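Local structure of uncharacterized protein (Deinococcus radiodurans, 3M33) at residues A136-V141 against P148-R153. The protein is of unknown function but may be a methyltransferase. Numbering follows the deposited sequence.
Sequences AHFLYV and PEVPER
Val150 reaches from helix 149-156 to the aromatic rings of Phe138 and Tyr140, its two methyls going to different rings. CG2 lies over one face of the Tyr140 ring in a CH-pi contact, 3.9 Å from the ring centroid and 23° off the normal. It is displaced toward the rim, and its nearest ring atom is Tyr140 CE2, 3.6 Å away. The other methyl, CG1, meets Phe138 at the ring edge, near the ring plane, with CE2 of Phe138 at a looser 4.4 Å. This division follows from the valine torsion: CG1 stands anti to the backbone N (chi1 162°), which leaves CG2 beside that nitrogen and anti to the carbonyl carbon. In both aromatic residues CG is anti to the backbone N, and the CB atoms of both point toward the helix. The contact is small and wholly apolar, and all three residues are buried. Thr122 and Ser117 also touch Tyr140, while Ile125, Trp159 and Ile115 pack on Phe138. The contact joins one face of the mixed sheet to the helix that follows strand 136-142, a strand lying between parallel 112-118 and antiparallel 204-216. Helix 36-45 covers the opposite face through Leu139 and Val141, an alpha-beta-alpha layering that, with 204-216 as the antiparallel strand beside 136-142, is consistent with a Rossmann-like fold of the class I methyltransferase type.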
loop_
_atom_site.group_PDB
_atom_site.type_symbol
_atom_site.label_atom_id
_atom_site.label_comp_id
_atom_site.label_asym_id
_atom_site.label_seq_id
_atom_site.Cartn_x
_atom_site.Cartn_y
_atom_site.Cartn_z
ATOM N N ALA A 136 7.230 -18.837 -0.416
ATOM C CA ALA A 136 6.724 -17.537 -0.855
ATOM C C ALA A 136 7.075 -16.482 0.187
ATOM O O ALA A 136 7.286 -16.819 1.361
ATOM C CB ALA A 136 5.216 -17.606 -1.041
ATOM N N HIS A 137 7.141 -15.219 -0.241
ATOM C CA HIS A 137 7.267 -14.082 0.675
ATOM C C HIS A 137 5.962 -13.284 0.707
ATOM O O HIS A 137 5.221 -13.238 -0.282
ATOM C CB HIS A 137 8.375 -13.124 0.217
ATOM C CG HIS A 137 9.764 -13.614 0.474
ATOM N ND1 HIS A 137 10.474 -14.352 -0.445
ATOM C CD2 HIS A 137 10.590 -13.446 1.535
ATOM C CE1 HIS A 137 11.669 -14.634 0.043
ATOM N NE2 HIS A 137 11.767 -14.094 1.242
ATOM N N PHE A 138 5.703 -12.616 1.820
ATOM C CA PHE A 138 4.624 -11.633 1.879
ATOM C C PHE A 138 5.296 -10.295 2.148
ATOM O O PHE A 138 6.080 -10.181 3.084
ATOM C CB PHE A 138 3.670 -11.962 3.039
ATOM C CG PHE A 138 2.706 -10.848 3.365
ATOM C CD1 PHE A 138 1.603 -10.601 2.556
ATOM C CD2 PHE A 138 2.899 -10.049 4.481
ATOM C CE1 PHE A 138 0.712 -9.556 2.847
ATOM C CE2 PHE A 138 2.017 -9.008 4.783
ATOM C CZ PHE A 138 0.919 -8.762 3.959
ATOM N N LEU A 139 4.998 -9.283 1.344
ATOM C CA LEU A 139 5.638 -7.994 1.496
ATOM C C LEU A 139 4.584 -6.896 1.681
ATOM O O LEU A 139 3.657 -6.769 0.872
ATOM C CB LEU A 139 6.526 -7.691 0.280
ATOM C CG LEU A 139 7.150 -6.294 0.230
ATOM C CD1 LEU A 139 8.101 -6.117 1.405
ATOM C CD2 LEU A 139 7.863 -6.067 -1.088
ATOM N N TYR A 140 4.741 -6.090 2.729
ATOM C CA TYR A 140 3.749 -5.062 3.074
ATOM C C TYR A 140 4.394 -3.759 3.550
ATOM O O TYR A 140 5.427 -3.775 4.223
ATOM C CB TYR A 140 2.825 -5.600 4.174
ATOM C CG TYR A 140 1.881 -4.574 4.798
ATOM C CD1 TYR A 140 0.656 -4.279 4.207
ATOM C CD2 TYR A 140 2.201 -3.933 5.993
ATOM C CE1 TYR A 140 -0.220 -3.356 4.773
ATOM C CE2 TYR A 140 1.326 -3.012 6.577
ATOM C CZ TYR A 140 0.117 -2.728 5.951
ATOM O OH TYR A 140 -0.760 -1.812 6.492
ATOM N N VAL A 141 3.789 -2.626 3.201
ATOM C CA VAL A 141 4.125 -1.379 3.874
ATOM C C VAL A 141 2.837 -0.687 4.319
ATOM O O VAL A 141 1.886 -0.566 3.544
ATOM C CB VAL A 141 5.028 -0.428 3.035
ATOM C CG1 VAL A 141 4.320 0.041 1.776
ATOM C CG2 VAL A 141 5.434 0.794 3.893
ATOM N N PRO A 148 -0.177 -3.063 14.093
ATOM C CA PRO A 148 -0.131 -4.259 14.944
ATOM C C PRO A 148 -0.737 -5.514 14.313
ATOM O O PRO A 148 -0.212 -6.603 14.540
ATOM C CB PRO A 148 -0.959 -3.860 16.175
ATOM C CG PRO A 148 -0.949 -2.397 16.204
ATOM C CD PRO A 148 -0.754 -1.900 14.785
ATOM N N GLU A 149 -1.823 -5.366 13.558
ATOM C CA GLU A 149 -2.524 -6.516 12.987
ATOM C C GLU A 149 -1.667 -7.357 12.059
ATOM O O GLU A 149 -1.932 -8.545 11.879
ATOM C CB GLU A 149 -3.765 -6.089 12.211
ATOM C CG GLU A 149 -4.504 -4.954 12.830
ATOM C CD GLU A 149 -4.092 -3.645 12.218
ATOM O OE1 GLU A 149 -4.397 -3.449 11.013
ATOM O OE2 GLU A 149 -3.461 -2.831 12.936
ATOM N N VAL A 150 -0.659 -6.746 11.447
ATOM C CA VAL A 150 0.127 -7.476 10.445
ATOM C C VAL A 150 0.952 -8.585 11.107
ATOM O O VAL A 150 0.812 -9.756 10.762
ATOM C CB VAL A 150 0.987 -6.520 9.575
ATOM C CG1 VAL A 150 2.118 -7.286 8.865
ATOM C CG2 VAL A 150 0.086 -5.785 8.572
ATOM N N PRO A 151 1.792 -8.224 12.089
ATOM C CA PRO A 151 2.506 -9.259 12.850
ATOM C C PRO A 151 1.558 -10.261 13.524
ATOM O O PRO A 151 1.845 -11.457 13.485
ATOM C CB PRO A 151 3.282 -8.450 13.900
ATOM C CG PRO A 151 3.489 -7.113 13.245
ATOM C CD PRO A 151 2.216 -6.867 12.469
ATOM N N GLU A 152 0.460 -9.789 14.119
ATOM C CA GLU A 152 -0.522 -10.692 14.742
ATOM C C GLU A 152 -1.097 -11.664 13.724
ATOM O O GLU A 152 -1.192 -12.873 13.975
ATOM C CB GLU A 152 -1.678 -9.904 15.377
ATOM C CG GLU A 152 -1.276 -8.961 16.518
ATOM C CD GLU A 152 -2.383 -7.972 16.891
ATOM O OE1 GLU A 152 -3.455 -8.005 16.244
ATOM O OE2 GLU A 152 -2.174 -7.155 17.823
ATOM N N ARG A 153 -1.496 -11.152 12.565
ATOM C CA ARG A 153 -2.099 -12.043 11.573
ATOM C C ARG A 153 -1.083 -13.017 10.997
ATOM O O ARG A 153 -1.405 -14.171 10.741
ATOM C CB ARG A 153 -2.824 -11.259 10.486
ATOM C CG ARG A 153 -4.174 -10.780 10.964
ATOM C CD ARG A 153 -4.728 -9.668 10.121
ATOM N NE ARG A 153 -6.090 -9.373 10.538
ATOM C CZ ARG A 153 -6.896 -8.515 9.923
ATOM N NH1 ARG A 153 -6.464 -7.846 8.861
ATOM N NH2 ARG A 153 -8.133 -8.326 10.376
#